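Local coordinates for protein D-alanine--D-alanine ligase (Acinetobacter baumannii ACICU, PDB 5D8D) that catalyses the ATP-dependent joining of two D-alanine molecules into D-alanyl-D-alanine, a building block of the bacterial peptidoglycan cell wall, at residues A[105-109]-A[110-114]. Numbering follows the deposited sequence.
Sequences QIWQG and SDLPT
Trp107 and Leu112 meet where the chain leaves the helix, through both backbone and side chain. The carbonyl oxygen of Trp107 accepts two amide hydrogens from opposite faces of its plane: Leu112 N lies 3.1 Å from Trp107 O, tilted 28° from the carbonyl plane, whereas Ser110 N, 3.0 Å from the same oxygen, lies well out of that plane, off the lone pairs. A weak bond from Asp111 N to Gln108 O completes a Schellman motif, with Asp111, at positive phi, as the C' residue; Gln108 to Asp111 form a type I turn.

The reversal brings Leu112 and Thr114 back beside the helix. Trp107 holds CG anti to its carbonyl carbon (chi1 -70°), which sets the indole beside them. The CD2 methyl of Leu112 approaches Trp107 CD1 obliquely at 4.1 Å, touching the pyrrole part of the indole. Thr114 OG1 lies instead near the ring plane, at the benzo edge, 4.2 Å from Trp107 CE3. With OG1 anti to the backbone N (chi1 -174°), Thr114 packs CG2 4.0 Å from Gln108 CG, the two side chains crossing nearly at right angles. Ser110 OG points back toward Ile106 O, probably as a hydrogen-bond donor, although the modelled separation is too short to be taken literally.

Trp107 NE1 donates to Ala242 O, while Thr114 OG1 bonds to Leu266 O and Lys104 NZ. The side chain of Trp107 comes within about 5 Å of that of Glu268, a predicted magnesium ligand, and Thr114 similarly near Glu176 of the predicted ATP site. Within the ATP-grasp region, Leu112 packs on Arg241 and Ala245 of helix 229-245, and with Trp107 on Leu266 of strand 264-270; Gln105 and Gly109 of the second subunit lie alongside.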
loop_
_atom_site.group_PDB
_atom_site.type_symbol
_atom_site.label_atom_id
_atom_site.label_comp_id
_atom_site.label_asym_id
_atom_site.label_seq_id
_atom_site.Cartn_x
_atom_site.Cartn_y
_atom_site.Cartn_z
ATOM N N GLN A 105 6.991 9.543 -3.103
ATOM C CA GLN A 105 7.967 8.713 -3.764
ATOM C C GLN A 105 7.355 8.167 -5.019
ATOM O O GLN A 105 7.974 8.229 -6.074
ATOM C CB GLN A 105 8.434 7.600 -2.868
ATOM C CG GLN A 105 9.161 8.100 -1.636
ATOM C CD GLN A 105 9.427 7.062 -0.554
ATOM O OE1 GLN A 105 10.391 7.205 0.193
ATOM N NE2 GLN A 105 8.588 6.035 -0.441
ATOM N N ILE A 106 6.126 7.666 -4.945
ATOM C CA ILE A 106 5.425 7.291 -6.183
ATOM C C ILE A 106 5.364 8.447 -7.195
ATOM O O ILE A 106 5.548 8.242 -8.422
ATOM C CB ILE A 106 4.000 6.780 -5.937
ATOM C CG1 ILE A 106 3.984 5.529 -5.042
ATOM C CG2 ILE A 106 3.319 6.447 -7.260
ATOM C CD1 ILE A 106 4.874 4.397 -5.484
ATOM N N TRP A 107 5.104 9.654 -6.691
ATOM C CA TRP A 107 5.113 10.847 -7.535
ATOM C C TRP A 107 6.529 11.253 -8.074
ATOM O O TRP A 107 6.651 11.531 -9.270
ATOM C CB TRP A 107 4.404 12.018 -6.833
ATOM C CG TRP A 107 2.920 11.861 -6.692
ATOM C CD1 TRP A 107 2.079 11.058 -7.434
ATOM C CD2 TRP A 107 2.100 12.541 -5.768
ATOM N NE1 TRP A 107 0.795 11.193 -6.997
ATOM C CE2 TRP A 107 0.781 12.093 -5.968
ATOM C CE3 TRP A 107 2.351 13.484 -4.768
ATOM C CZ2 TRP A 107 -0.284 12.570 -5.221
ATOM C CZ3 TRP A 107 1.284 13.958 -4.024
ATOM C CH2 TRP A 107 -0.012 13.502 -4.259
ATOM N N GLN A 108 7.571 11.272 -7.231
ATOM C CA GLN A 108 8.976 11.431 -7.696
ATOM C C GLN A 108 9.293 10.403 -8.755
ATOM O O GLN A 108 9.855 10.708 -9.789
ATOM C CB GLN A 108 9.950 11.250 -6.550
ATOM C CG GLN A 108 10.146 12.508 -5.731
ATOM C CD GLN A 108 10.735 12.272 -4.341
ATOM O OE1 GLN A 108 10.911 11.125 -3.882
ATOM N NE2 GLN A 108 11.037 13.380 -3.647
ATOM N N GLY A 109 8.830 9.187 -8.510
ATOM C CA GLY A 109 9.080 8.093 -9.378
ATOM C C GLY A 109 8.327 8.100 -10.670
ATOM O O GLY A 109 8.551 7.209 -11.476
ATOM N N SER A 110 7.412 9.047 -10.867
ATOM C CA SER A 110 6.626 9.104 -12.101
ATOM C C SER A 110 6.831 10.423 -12.821
ATOM O O SER A 110 6.039 10.770 -13.704
ATOM C CB SER A 110 5.139 8.914 -11.801
ATOM O OG SER A 110 4.943 7.952 -10.777
ATOM N N ASP A 111 7.894 11.144 -12.446
ATOM C CA ASP A 111 8.289 12.408 -13.078
ATOM C C ASP A 111 7.273 13.546 -12.859
ATOM O O ASP A 111 7.064 14.395 -13.728
ATOM C CB ASP A 111 8.627 12.178 -14.569
ATOM C CG ASP A 111 10.028 12.668 -14.922
ATOM O OD1 ASP A 111 10.302 13.877 -14.697
ATOM O OD2 ASP A 111 10.853 11.838 -15.393
ATOM N N LEU A 112 6.681 13.561 -11.667
ATOM C CA LEU A 112 5.609 14.475 -11.287
ATOM C C LEU A 112 6.203 15.333 -10.170
ATOM O O LEU A 112 6.890 14.809 -9.278
ATOM C CB LEU A 112 4.371 13.690 -10.801
ATOM C CG LEU A 112 3.191 13.402 -11.743
ATOM C CD1 LEU A 112 3.550 13.334 -13.220
ATOM C CD2 LEU A 112 2.477 12.132 -11.359
ATOM N N PRO A 113 5.947 16.644 -10.198
ATOM C CA PRO A 113 6.589 17.524 -9.220
ATOM C C PRO A 113 5.976 17.477 -7.820
ATOM O O PRO A 113 4.762 17.481 -7.673
ATOM C CB PRO A 113 6.380 18.903 -9.826
ATOM C CG PRO A 113 5.053 18.783 -10.519
ATOM C CD PRO A 113 4.966 17.367 -11.026
ATOM N N THR A 114 6.836 17.482 -6.818
ATOM C CA THR A 114 6.430 17.461 -5.441
ATOM C C THR A 114 7.600 18.009 -4.635
ATOM O O THR A 114 8.735 17.954 -5.094
ATOM C CB THR A 114 6.043 16.030 -5.012
ATOM O OG1 THR A 114 5.525 16.053 -3.689
ATOM C CG2 THR A 114 7.220 15.081 -5.046
#